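Local atomic coordinates of aldo-keto reductase family 1 member C1 (Caenorhabditis elegans, PDB entry 1QWK), a protein that probably reduces carbonyl compounds as an NADPH-dependent aldose reductase of the aldo-keto reductase family. Residues Thr37-Gly42 and Gly69-Glu74; Val176-Tyr181 and Arg256-Leu261; Leu250-Asp255 and Glu284-Leu289. All blocks are in the same frame, centred on the assembly; numbering follows the deposited sequence.

Contact 1 of 3, residues Thr37-Gly42 and Gly69-Glu74; sequences TAVKAG and GVVKRE
Val39 and Val70 have nearly the same first torsion, and in both it sends CG1 across the contact. In Val39, chi1 of 175° sets CG1 opposite the backbone N and carries it out from the helix. In Val70, chi1 of -179° does the same from the loop. The two methyls touch, with Val39 CG1 4.0 Å from Val70 CG1. Val71 receives the same Val39 methyl with both of its branches. Its CG1 is 3.9 Å from Val39 CG1, and its CG2 is equally near. One methyl of Val39 therefore touches both neighbouring valines. Lys40 adds its aliphatic part at the solvent edge, where Lys40 CG lies 4.3 Å from Val70 CG1. Its extended chain carries the ammonium group on toward Glu68, a long and weak ion pair. The backbones stay well apart, with Lys40 CA 7.1 Å from Val70 CA. The contact across the two segments is thus made by aliphatic carbons. Val39 and Lys40 lie in the last turn of helix 28-41, which ends at Gly42 with positive phi. Val70 and Val71 follow Gly69, which closes helix 55-68 in a Schellman motif. Leu65 of helix 55-68 touches both Val39 and Val70, while Arg44 and Leu76 pack on Val71. The contact thus joins the C-terminal end of helix 28-41 to the loop that leads from helix 55-68 into strand 77-82.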
ATOM      1  N   THR A  37     -13.994   0.907 -11.930  1.00 22.43           N
ATOM      2  CA  THR A  37     -15.012   0.442 -10.995  1.00 23.08           C
ATOM      3  C   THR A  37     -14.802   1.095  -9.632  1.00 22.71           C
ATOM      4  O   THR A  37     -15.754   1.553  -8.991  1.00 22.12           O
ATOM      5  CB  THR A  37     -14.954  -1.089 -10.820  1.00 23.51           C
ATOM      6  OG1 THR A  37     -15.223  -1.725 -12.076  1.00 26.16           O
ATOM      7  CG2 THR A  37     -15.983  -1.544  -9.798  1.00 24.74           C
ATOM      8  N   ALA A  38     -13.548   1.144  -9.198  1.00 21.27           N
ATOM      9  CA  ALA A  38     -13.208   1.725  -7.906  1.00 20.37           C
ATOM     10  C   ALA A  38     -13.540   3.211  -7.850  1.00 20.16           C
ATOM     11  O   ALA A  38     -14.158   3.685  -6.893  1.00 20.23           O
ATOM     12  CB  ALA A  38     -11.724   1.510  -7.613  1.00 20.83           C
ATOM     13  N   VAL A  39     -13.126   3.954  -8.869  1.00 20.07           N
ATOM     14  CA  VAL A  39     -13.393   5.387  -8.890  1.00 21.69           C
ATOM     15  C   VAL A  39     -14.891   5.673  -8.935  1.00 21.38           C
ATOM     16  O   VAL A  39     -15.375   6.574  -8.251  1.00 20.88           O
ATOM     17  CB  VAL A  39     -12.686   6.067 -10.086  1.00 22.07           C
ATOM     18  CG1 VAL A  39     -13.084   7.539 -10.167  1.00 22.68           C
ATOM     19  CG2 VAL A  39     -11.179   5.951  -9.923  1.00 22.35           C
ATOM     20  N   LYS A  40     -15.634   4.911  -9.730  1.00 24.13           N
ATOM     21  CA  LYS A  40     -17.073   5.132  -9.804  1.00 24.23           C
ATOM     22  C   LYS A  40     -17.740   4.764  -8.481  1.00 24.84           C
ATOM     23  O   LYS A  40     -18.818   5.268  -8.162  1.00 27.53           O
ATOM     24  CB  LYS A  40     -17.681   4.317 -10.946  1.00 26.56           C
ATOM     25  CG  LYS A  40     -17.249   4.778 -12.324  1.00 28.45           C
ATOM     26  CD  LYS A  40     -17.755   3.827 -13.391  1.00 33.02           C
ATOM     27  CE  LYS A  40     -17.302   4.250 -14.775  1.00 35.95           C
ATOM     28  NZ  LYS A  40     -17.761   3.285 -15.811  1.00 39.22           N
ATOM     29  N   ALA A  41     -17.096   3.892  -7.709  1.00 23.15           N
ATOM     30  CA  ALA A  41     -17.628   3.469  -6.415  1.00 23.57           C
ATOM     31  C   ALA A  41     -17.328   4.478  -5.309  1.00 23.18           C
ATOM     32  O   ALA A  41     -18.014   4.505  -4.284  1.00 24.51           O
ATOM     33  CB  ALA A  41     -17.062   2.103  -6.036  1.00 23.58           C
ATOM     34  N   GLY A  42     -16.304   5.304  -5.511  1.00 22.00           N
ATOM     35  CA  GLY A  42     -15.961   6.296  -4.507  1.00 21.05           C
ATOM     36  C   GLY A  42     -14.485   6.370  -4.163  1.00 19.74           C
ATOM     37  O   GLY A  42     -14.055   7.307  -3.490  1.00 20.83           O
ATOM     38  N   GLY A  69     -15.892  12.424 -17.619  1.00 36.18           N
ATOM     39  CA  GLY A  69     -16.335  13.420 -16.661  1.00 34.49           C
ATOM     40  C   GLY A  69     -16.627  12.856 -15.284  1.00 34.23           C
ATOM     41  O   GLY A  69     -17.300  13.495 -14.476  1.00 35.01           O
ATOM     42  N   VAL A  70     -16.120  11.659 -15.010  1.00 33.15           N
ATOM     43  CA  VAL A  70     -16.338  11.019 -13.719  1.00 31.78           C
ATOM     44  C   VAL A  70     -15.631  11.796 -12.614  1.00 31.04           C
ATOM     45  O   VAL A  70     -16.200  12.036 -11.551  1.00 31.81           O
ATOM     46  CB  VAL A  70     -15.815   9.569 -13.722  1.00 31.83           C
ATOM     47  CG1 VAL A  70     -16.067   8.920 -12.369  1.00 32.04           C
ATOM     48  CG2 VAL A  70     -16.500   8.778 -14.826  1.00 31.79           C
ATOM     49  N   VAL A  71     -14.386  12.181 -12.873  1.00 30.29           N
ATOM     50  CA  VAL A  71     -13.600  12.942 -11.909  1.00 29.09           C
ATOM     51  C   VAL A  71     -12.596  13.831 -12.629  1.00 29.23           C
ATOM     52  O   VAL A  71     -12.413  13.726 -13.842  1.00 28.33           O
ATOM     53  CB  VAL A  71     -12.812  12.014 -10.939  1.00 30.11           C
ATOM     54  CG1 VAL A  71     -13.763  11.326  -9.977  1.00 29.68           C
ATOM     55  CG2 VAL A  71     -12.024  10.978 -11.730  1.00 27.88           C
ATOM     56  N   LYS A  72     -11.967  14.718 -11.869  1.00 30.00           N
ATOM     57  CA  LYS A  72     -10.943  15.607 -12.395  1.00 30.40           C
ATOM     58  C   LYS A  72      -9.629  15.136 -11.780  1.00 30.20           C
ATOM     59  O   LYS A  72      -9.631  14.495 -10.729  1.00 29.61           O
ATOM     60  CB  LYS A  72     -11.214  17.051 -11.975  1.00 33.04           C
ATOM     61  CG  LYS A  72     -12.427  17.670 -12.637  1.00 36.70           C
ATOM     62  CD  LYS A  72     -12.608  19.115 -12.214  1.00 38.87           C
ATOM     63  CE  LYS A  72     -13.732  19.773 -12.999  1.00 40.94           C
ATOM     64  NZ  LYS A  72     -13.446  19.760 -14.466  1.00 42.77           N
ATOM     65  N   ARG A  73      -8.516  15.450 -12.435  1.00 29.77           N
ATOM     66  CA  ARG A  73      -7.198  15.054 -11.945  1.00 30.46           C
ATOM     67  C   ARG A  73      -6.993  15.409 -10.479  1.00 30.23           C
ATOM     68  O   ARG A  73      -6.531  14.586  -9.687  1.00 30.51           O
ATOM     69  CB  ARG A  73      -6.098  15.733 -12.766  1.00 30.74           C
ATOM     70  CG  ARG A  73      -4.697  15.576 -12.172  1.00 30.49           C
ATOM     71  CD  ARG A  73      -4.230  14.139 -12.280  1.00 29.92           C
ATOM     72  NE  ARG A  73      -2.917  13.907 -11.672  1.00 28.71           N
ATOM     73  CZ  ARG A  73      -2.721  13.615 -10.389  1.00 27.88           C
ATOM     74  NH1 ARG A  73      -3.751  13.521  -9.559  1.00 23.68           N
ATOM     75  NH2 ARG A  73      -1.495  13.383  -9.941  1.00 24.15           N
ATOM     76  N   GLU A  74      -7.337  16.643 -10.127  1.00 29.49           N
ATOM     77  CA  GLU A  74      -7.168  17.139  -8.766  1.00 31.12           C
ATOM     78  C   GLU A  74      -7.917  16.318  -7.722  1.00 29.10           C
ATOM     79  O   GLU A  74      -7.563  16.342  -6.545  1.00 29.24           O
ATOM     80  CB  GLU A  74      -7.626  18.600  -8.684  1.00 34.62           C
ATOM     81  CG  GLU A  74      -7.096  19.352  -7.472  1.00 41.30           C
ATOM     82  CD  GLU A  74      -5.612  19.656  -7.582  1.00 45.50           C
ATOM     83  OE1 GLU A  74      -5.224  20.380  -8.526  1.00 48.29           O
ATOM     84  OE2 GLU A  74      -4.831  19.173  -6.733  1.00 49.13           O
TER

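Contact 2 of 3, residues Val176-Tyr181 and Arg256-Leu261; sequences VELHLY and RGCAIL
Leu178 and the segment Arg256-Leu261 face each other across a gap too wide for backbone pairing. The nearest alpha carbons are Leu178 CA and Ile260 CA, 9.0 Å apart. Strand 197-201 lies between strands 173-177 and 259-261 in the parallel sheet. It bonds to both segments, through Tyr201 to Leu178 and through Val198 to Ala259. Leu178 follows directly on strand 173-177 and is still extended. On the other side, Gly257 has positive phi and closes helix 245-255 in a Schellman motif before the chain enters its strand. The CB atoms of Leu178, Arg256 and Cys258 all point toward the opposing segment. With chi1 of -168°, Leu178 swings CG away from its own N, and its two methyls part to different partners. Leu178 CD1 meets the sulfur, 3.8 Å from Cys258 SG. Leu178 CD2 lies against the guanidinium group, 4.2 Å from Arg256 NH1, and approaches that flat group obliquely. The arginine chain is bent at chi2 (-75°) and again at chi3, which brings NH1 to the leucine methyl. Val188 of helix 185-193 touches both Leu178 and Arg256. The contact is thus one of van der Waals packing. The leucine fills the layer between barrel strands and outer helices, with a buried thiol against one methyl. Its other methyl packs beside a guanidinium nitrogen whose polar need is met by a hydrogen bond to Pro183 O and a weak one to Tyr252 OH.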
ATOM      1  N   VAL A 176       3.729  -0.313   4.594  1.00 14.17           N
ATOM      2  CA  VAL A 176       4.217  -1.616   5.029  1.00 14.51           C
ATOM      3  C   VAL A 176       3.096  -2.638   5.166  1.00 14.88           C
ATOM      4  O   VAL A 176       1.913  -2.298   5.132  1.00 15.69           O
ATOM      5  CB  VAL A 176       4.912  -1.514   6.410  1.00 13.83           C
ATOM      6  CG1 VAL A 176       6.119  -0.589   6.332  1.00 16.54           C
ATOM      7  CG2 VAL A 176       3.921  -1.008   7.459  1.00 16.53           C
ATOM      8  N   GLU A 177       3.487  -3.899   5.307  1.00 14.13           N
ATOM      9  CA  GLU A 177       2.533  -4.976   5.506  1.00 15.47           C
ATOM     10  C   GLU A 177       1.930  -4.723   6.882  1.00 15.40           C
ATOM     11  O   GLU A 177       2.658  -4.555   7.856  1.00 16.71           O
ATOM     12  CB  GLU A 177       3.244  -6.332   5.518  1.00 15.86           C
ATOM     13  CG  GLU A 177       2.297  -7.501   5.751  1.00 16.32           C
ATOM     14  CD  GLU A 177       3.019  -8.823   5.953  1.00 17.35           C
ATOM     15  OE1 GLU A 177       4.203  -8.924   5.567  1.00 18.30           O
ATOM     16  OE2 GLU A 177       2.385  -9.766   6.485  1.00 18.30           O
ATOM     17  N   LEU A 178       0.605  -4.680   6.964  1.00 16.08           N
ATOM     18  CA  LEU A 178      -0.049  -4.452   8.241  1.00 15.89           C
ATOM     19  C   LEU A 178      -1.468  -4.993   8.212  1.00 17.77           C
ATOM     20  O   LEU A 178      -2.285  -4.600   7.382  1.00 17.33           O
ATOM     21  CB  LEU A 178      -0.067  -2.955   8.587  1.00 16.65           C
ATOM     22  CG  LEU A 178      -0.467  -2.570  10.021  1.00 17.36           C
ATOM     23  CD1 LEU A 178       0.067  -1.181  10.342  1.00 18.21           C
ATOM     24  CD2 LEU A 178      -1.986  -2.626  10.193  1.00 18.05           C
ATOM     25  N   HIS A 179      -1.743  -5.920   9.119  1.00 16.53           N
ATOM     26  CA  HIS A 179      -3.061  -6.524   9.239  1.00 16.18           C
ATOM     27  C   HIS A 179      -3.177  -7.087  10.647  1.00 17.74           C
ATOM     28  O   HIS A 179      -2.205  -7.065  11.398  1.00 17.59           O
ATOM     29  CB  HIS A 179      -3.287  -7.614   8.174  1.00 16.98           C
ATOM     30  CG  HIS A 179      -2.169  -8.604   8.052  1.00 19.80           C
ATOM     31  ND1 HIS A 179      -0.983  -8.312   7.413  1.00 22.07           N
ATOM     32  CD2 HIS A 179      -2.071  -9.894   8.453  1.00 19.12           C
ATOM     33  CE1 HIS A 179      -0.205  -9.381   7.421  1.00 19.76           C
ATOM     34  NE2 HIS A 179      -0.843 -10.355   8.045  1.00 22.32           N
ATOM     35  N   LEU A 180      -4.357  -7.570  11.016  1.00 17.31           N
ATOM     36  CA  LEU A 180      -4.561  -8.083  12.369  1.00 18.31           C
ATOM     37  C   LEU A 180      -3.502  -9.069  12.841  1.00 18.94           C
ATOM     38  O   LEU A 180      -3.027  -8.975  13.977  1.00 17.94           O
ATOM     39  CB  LEU A 180      -5.938  -8.731  12.496  1.00 18.23           C
ATOM     40  CG  LEU A 180      -6.290  -9.213  13.912  1.00 16.60           C
ATOM     41  CD1 LEU A 180      -6.218  -8.048  14.895  1.00 16.73           C
ATOM     42  CD2 LEU A 180      -7.684  -9.820  13.898  1.00 18.00           C
ATOM     43  N   TYR A 181      -3.131 -10.006  11.974  1.00 19.20           N
ATOM     44  CA  TYR A 181      -2.133 -11.005  12.331  1.00 21.29           C
ATOM     45  C   TYR A 181      -0.677 -10.583  12.080  1.00 22.99           C
ATOM     46  O   TYR A 181       0.205 -11.419  11.914  1.00 23.44           O
ATOM     47  CB  TYR A 181      -2.466 -12.334  11.639  1.00 20.37           C
ATOM     48  CG  TYR A 181      -3.572 -13.119  12.336  1.00 21.83           C
ATOM     49  CD1 TYR A 181      -4.325 -12.546  13.369  1.00 20.70           C
ATOM     50  CD2 TYR A 181      -3.851 -14.439  11.976  1.00 21.34           C
ATOM     51  CE1 TYR A 181      -5.323 -13.271  14.025  1.00 21.56           C
ATOM     52  CE2 TYR A 181      -4.848 -15.172  12.626  1.00 21.43           C
ATOM     53  CZ  TYR A 181      -5.577 -14.583  13.650  1.00 22.42           C
ATOM     54  OH  TYR A 181      -6.547 -15.304  14.307  1.00 22.25           O
ATOM     55  N   ARG A 256      -6.709   2.013  13.599  1.00 19.54           N
ATOM     56  CA  ARG A 256      -5.371   1.900  14.190  1.00 20.84           C
ATOM     57  C   ARG A 256      -4.652   3.194  13.772  1.00 22.51           C
ATOM     58  O   ARG A 256      -3.553   3.498  14.247  1.00 24.00           O
ATOM     59  CB  ARG A 256      -4.603   0.696  13.615  1.00 21.08           C
ATOM     60  CG  ARG A 256      -4.930  -0.683  14.211  1.00 23.42           C
ATOM     61  CD  ARG A 256      -4.313  -0.885  15.598  1.00 22.15           C
ATOM     62  NE  ARG A 256      -2.881  -0.578  15.615  1.00 21.53           N
ATOM     63  CZ  ARG A 256      -1.938  -1.305  15.019  1.00 20.37           C
ATOM     64  NH1 ARG A 256      -2.254  -2.405  14.348  1.00 20.46           N
ATOM     65  NH2 ARG A 256      -0.673  -0.913  15.072  1.00 19.92           N
ATOM     66  N   GLY A 257      -5.285   3.939  12.864  1.00 21.27           N
ATOM     67  CA  GLY A 257      -4.731   5.196  12.385  1.00 22.42           C
ATOM     68  C   GLY A 257      -3.959   5.078  11.087  1.00 22.65           C
ATOM     69  O   GLY A 257      -3.067   5.886  10.820  1.00 23.97           O
ATOM     70  N   CYS A 258      -4.306   4.090  10.268  1.00 21.93           N
ATOM     71  CA  CYS A 258      -3.609   3.874   9.001  1.00 21.52           C
ATOM     72  C   CYS A 258      -4.502   4.035   7.783  1.00 20.37           C
ATOM     73  O   CYS A 258      -5.727   4.004   7.885  1.00 20.55           O
ATOM     74  CB  CYS A 258      -3.029   2.458   8.944  1.00 22.86           C
ATOM     75  SG  CYS A 258      -1.969   1.996  10.314  1.00 29.64           S
ATOM     76  N   ALA A 259      -3.871   4.218   6.629  1.00 19.46           N
ATOM     77  CA  ALA A 259      -4.602   4.287   5.375  1.00 18.21           C
ATOM     78  C   ALA A 259      -4.550   2.824   4.927  1.00 19.18           C
ATOM     79  O   ALA A 259      -3.677   2.072   5.377  1.00 20.81           O
ATOM     80  CB  ALA A 259      -3.883   5.181   4.373  1.00 17.88           C
ATOM     81  N   ILE A 260      -5.466   2.410   4.056  1.00 17.12           N
ATOM     82  CA  ILE A 260      -5.499   1.018   3.604  1.00 17.53           C
ATOM     83  C   ILE A 260      -5.524   0.868   2.088  1.00 18.23           C
ATOM     84  O   ILE A 260      -6.007   1.746   1.373  1.00 17.59           O
ATOM     85  CB  ILE A 260      -6.725   0.274   4.183  1.00 17.53           C
ATOM     86  CG1 ILE A 260      -8.018   0.971   3.752  1.00 17.33           C
ATOM     87  CG2 ILE A 260      -6.615   0.212   5.709  1.00 19.09           C
ATOM     88  CD1 ILE A 260      -9.299   0.299   4.268  1.00 19.21           C
ATOM     89  N   LEU A 261      -5.010  -0.269   1.616  1.00 19.80           N
ATOM     90  CA  LEU A 261      -4.932  -0.586   0.191  1.00 21.55           C
ATOM     91  C   LEU A 261      -5.405  -1.999  -0.149  1.00 22.93           C
ATOM     92  O   LEU A 261      -4.598  -2.851  -0.509  1.00 24.94           O
ATOM     93  CB  LEU A 261      -3.490  -0.436  -0.308  1.00 20.72           C
ATOM     94  CG  LEU A 261      -2.864   0.954  -0.303  1.00 20.71           C
ATOM     95  CD1 LEU A 261      -1.397   0.864  -0.741  1.00 20.73           C
ATOM     96  CD2 LEU A 261      -3.646   1.869  -1.232  1.00 21.50           C
TER

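Contact 3 of 3, residues Leu250-Asp255 and Glu284-Leu289; sequences LRYALD and EDIAKL
Tyr252 leaves its helix alongside helix 284-289, and its ring then comes near Ile286 and Leu289. Beyond CB, chi1 of 164° places the ring root CG opposite the backbone N and brings one side of the ring to the second helix. Tyr252 CD1 lies 4.1 Å from Leu289 CD1, the two chains running past one another with opposed directions. Further out, Tyr252 CE1 is 3.7 Å from Ile286 CG2. The isoleucine lies roughly perpendicular to the tyrosine. At the tip, Tyr252 OH is hydrogen-bonded to Glu290. The other end of Ile286 reaches back to the first helix, where Ile286 CD1 is 3.8 Å from Asp255 O and also touches Asp255 CB. Asp255 turns its carboxylate to Arg251, which grips it side-on. Arg251 NE gives a nearly straight bond of 2.9 Å to Asp255 OD2, from above the carboxylate plane, and Arg251 NH2 binds Asp255 OD1 at 3.0 Å. Asp255 OD2 also accepts a bond from Leu281 N. Replacing Asp255 by an alanine would probably leave the Arg251 charge without this mate and Leu281 N without its acceptor. The short helix axes pass 10.8 Å apart at 121° between their directions. This is helix-on-helix packing on the outside of a TIM barrel, where helix 283-289, which comes after helix 267-274 beyond the last barrel strand, lies against helix 245-255.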
ATOM      1  N   LEU A 250     -10.580  -4.307   7.572  1.00 17.82           N
ATOM      2  CA  LEU A 250     -10.226  -3.015   6.998  1.00 17.70           C
ATOM      3  C   LEU A 250     -10.467  -1.905   8.019  1.00 17.51           C
ATOM      4  O   LEU A 250      -9.633  -1.011   8.175  1.00 16.86           O
ATOM      5  CB  LEU A 250     -11.042  -2.748   5.728  1.00 18.48           C
ATOM      6  CG  LEU A 250     -10.799  -3.747   4.590  1.00 18.18           C
ATOM      7  CD1 LEU A 250     -11.677  -3.398   3.395  1.00 20.02           C
ATOM      8  CD2 LEU A 250      -9.322  -3.730   4.195  1.00 20.74           C
ATOM      9  N   ARG A 251     -11.595  -1.972   8.724  1.00 17.15           N
ATOM     10  CA  ARG A 251     -11.916  -0.961   9.726  1.00 17.79           C
ATOM     11  C   ARG A 251     -10.897  -1.026  10.860  1.00 18.37           C
ATOM     12  O   ARG A 251     -10.550  -0.007  11.454  1.00 18.04           O
ATOM     13  CB  ARG A 251     -13.333  -1.168  10.281  1.00 18.57           C
ATOM     14  CG  ARG A 251     -13.835   0.005  11.113  1.00 17.73           C
ATOM     15  CD  ARG A 251     -14.083   1.242  10.248  1.00 18.29           C
ATOM     16  NE  ARG A 251     -13.716   2.467  10.947  1.00 19.16           N
ATOM     17  CZ  ARG A 251     -13.867   3.695  10.458  1.00 18.73           C
ATOM     18  NH1 ARG A 251     -14.388   3.880   9.255  1.00 20.86           N
ATOM     19  NH2 ARG A 251     -13.475   4.745  11.171  1.00 21.69           N
ATOM     20  N   TYR A 252     -10.416  -2.230  11.153  1.00 17.53           N
ATOM     21  CA  TYR A 252      -9.415  -2.407  12.199  1.00 18.26           C
ATOM     22  C   TYR A 252      -8.196  -1.548  11.868  1.00 18.30           C
ATOM     23  O   TYR A 252      -7.728  -0.766  12.695  1.00 17.64           O
ATOM     24  CB  TYR A 252      -8.995  -3.875  12.284  1.00 18.27           C
ATOM     25  CG  TYR A 252      -7.711  -4.088  13.055  1.00 18.84           C
ATOM     26  CD1 TYR A 252      -7.693  -4.042  14.448  1.00 19.67           C
ATOM     27  CD2 TYR A 252      -6.501  -4.297  12.383  1.00 19.73           C
ATOM     28  CE1 TYR A 252      -6.502  -4.198  15.155  1.00 18.98           C
ATOM     29  CE2 TYR A 252      -5.305  -4.451  13.079  1.00 20.03           C
ATOM     30  CZ  TYR A 252      -5.314  -4.400  14.463  1.00 20.32           C
ATOM     31  OH  TYR A 252      -4.132  -4.546  15.152  1.00 20.48           O
ATOM     32  N   ALA A 253      -7.682  -1.699  10.652  1.00 17.12           N
ATOM     33  CA  ALA A 253      -6.513  -0.933  10.231  1.00 17.09           C
ATOM     34  C   ALA A 253      -6.794   0.569  10.225  1.00 17.34           C
ATOM     35  O   ALA A 253      -5.948   1.367  10.627  1.00 17.95           O
ATOM     36  CB  ALA A 253      -6.057  -1.389   8.848  1.00 18.03           C
ATOM     37  N   LEU A 254      -7.978   0.956   9.765  1.00 17.13           N
ATOM     38  CA  LEU A 254      -8.331   2.373   9.728  1.00 17.98           C
ATOM     39  C   LEU A 254      -8.337   2.975  11.125  1.00 17.48           C
ATOM     40  O   LEU A 254      -7.796   4.057  11.347  1.00 19.47           O
ATOM     41  CB  LEU A 254      -9.705   2.564   9.085  1.00 18.66           C
ATOM     42  CG  LEU A 254      -9.753   2.433   7.564  1.00 19.63           C
ATOM     43  CD1 LEU A 254     -11.198   2.453   7.087  1.00 20.06           C
ATOM     44  CD2 LEU A 254      -8.964   3.582   6.934  1.00 22.31           C
ATOM     45  N   ASP A 255      -8.943   2.272  12.074  1.00 16.50           N
ATOM     46  CA  ASP A 255      -9.003   2.797  13.421  1.00 19.06           C
ATOM     47  C   ASP A 255      -7.690   2.687  14.195  1.00 20.35           C
ATOM     48  O   ASP A 255      -7.565   3.221  15.303  1.00 22.54           O
ATOM     49  CB  ASP A 255     -10.188   2.179  14.166  1.00 19.29           C
ATOM     50  CG  ASP A 255     -11.517   2.728  13.664  1.00 22.09           C
ATOM     51  OD1 ASP A 255     -11.556   3.933  13.334  1.00 23.86           O
ATOM     52  OD2 ASP A 255     -12.518   1.988  13.591  1.00 23.26           O
ATOM     53  N   GLU A 284     -11.637  -0.820  22.943  1.00 23.61           N
ATOM     54  CA  GLU A 284     -11.998  -2.121  23.496  1.00 25.39           C
ATOM     55  C   GLU A 284     -12.136  -3.144  22.374  1.00 24.55           C
ATOM     56  O   GLU A 284     -11.652  -4.274  22.487  1.00 22.27           O
ATOM     57  CB  GLU A 284     -13.320  -2.033  24.265  1.00 29.66           C
ATOM     58  CG  GLU A 284     -13.710  -3.337  24.948  1.00 34.05           C
ATOM     59  CD  GLU A 284     -15.128  -3.319  25.482  1.00 39.72           C
ATOM     60  OE1 GLU A 284     -16.069  -3.245  24.663  1.00 42.11           O
ATOM     61  OE2 GLU A 284     -15.301  -3.379  26.719  1.00 41.40           O
ATOM     62  N   ASP A 285     -12.805  -2.744  21.294  1.00 22.53           N
ATOM     63  CA  ASP A 285     -13.001  -3.624  20.141  1.00 21.90           C
ATOM     64  C   ASP A 285     -11.654  -4.034  19.552  1.00 21.48           C
ATOM     65  O   ASP A 285     -11.437  -5.202  19.216  1.00 20.68           O
ATOM     66  CB  ASP A 285     -13.814  -2.930  19.038  1.00 23.61           C
ATOM     67  CG  ASP A 285     -15.244  -2.637  19.444  1.00 27.73           C
ATOM     68  OD1 ASP A 285     -15.845  -3.449  20.179  1.00 29.32           O
ATOM     69  OD2 ASP A 285     -15.778  -1.593  19.005  1.00 29.94           O
ATOM     70  N   ILE A 286     -10.762  -3.057  19.407  1.00 21.47           N
ATOM     71  CA  ILE A 286      -9.435  -3.306  18.857  1.00 21.85           C
ATOM     72  C   ILE A 286      -8.666  -4.292  19.736  1.00 22.12           C
ATOM     73  O   ILE A 286      -8.064  -5.250  19.238  1.00 21.24           O
ATOM     74  CB  ILE A 286      -8.627  -1.989  18.729  1.00 24.14           C
ATOM     75  CG1 ILE A 286      -9.298  -1.067  17.707  1.00 25.87           C
ATOM     76  CG2 ILE A 286      -7.199  -2.290  18.287  1.00 23.51           C
ATOM     77  CD1 ILE A 286      -8.620   0.283  17.555  1.00 28.75           C
ATOM     78  N   ALA A 287      -8.702  -4.063  21.046  1.00 22.54           N
ATOM     79  CA  ALA A 287      -8.011  -4.937  21.992  1.00 23.16           C
ATOM     80  C   ALA A 287      -8.539  -6.365  21.898  1.00 21.92           C
ATOM     81  O   ALA A 287      -7.770  -7.327  21.925  1.00 22.67           O
ATOM     82  CB  ALA A 287      -8.183  -4.407  23.413  1.00 23.42           C
ATOM     83  N   LYS A 288      -9.856  -6.500  21.785  1.00 22.31           N
ATOM     84  CA  LYS A 288     -10.471  -7.817  21.683  1.00 22.03           C
ATOM     85  C   LYS A 288      -9.981  -8.543  20.432  1.00 22.45           C
ATOM     86  O   LYS A 288      -9.655  -9.729  20.478  1.00 21.69           O
ATOM     87  CB  LYS A 288     -11.996  -7.693  21.642  1.00 23.26           C
ATOM     88  CG  LYS A 288     -12.718  -9.030  21.653  1.00 26.99           C
ATOM     89  CD  LYS A 288     -12.413  -9.797  22.932  1.00 32.44           C
ATOM     90  CE  LYS A 288     -13.223 -11.079  23.021  1.00 35.73           C
ATOM     91  NZ  LYS A 288     -12.989 -11.775  24.315  1.00 38.22           N
ATOM     92  N   LEU A 289      -9.928  -7.833  19.311  1.00 20.58           N
ATOM     93  CA  LEU A 289      -9.472  -8.451  18.073  1.00 21.18           C
ATOM     94  C   LEU A 289      -8.013  -8.880  18.143  1.00 19.32           C
ATOM     95  O   LEU A 289      -7.618  -9.832  17.481  1.00 19.11           O
ATOM     96  CB  LEU A 289      -9.661  -7.499  16.888  1.00 21.01           C
ATOM     97  CG  LEU A 289     -11.092  -7.138  16.479  1.00 20.73           C
ATOM     98  CD1 LEU A 289     -11.038  -6.180  15.298  1.00 22.35           C
ATOM     99  CD2 LEU A 289     -11.877  -8.386  16.108  1.00 21.51           C
TER

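How the contacts relate
Contacts 2 and 3 form one neighbourhood, with centres 10 Å apart. Helix 245-255 runs directly into strand 259-261, and the turn is tied by a probable hydrogen bond from Cys258 N to Ala253 O (3.2 Å). Ile260 CG2 packs on Ala253 CB at 3.6 Å, which seats the helix on its strand. Leu180 touches both helices of contact 3. Contact 1 stands apart, with its centre 24 Å from that of contact 2 and 29 Å from that of contact 3. It belongs to the first half of the same barrel. All three contacts lie away from the predicted catalytic residues Tyr52 and Lys81 and the predicted substrate-binding His114.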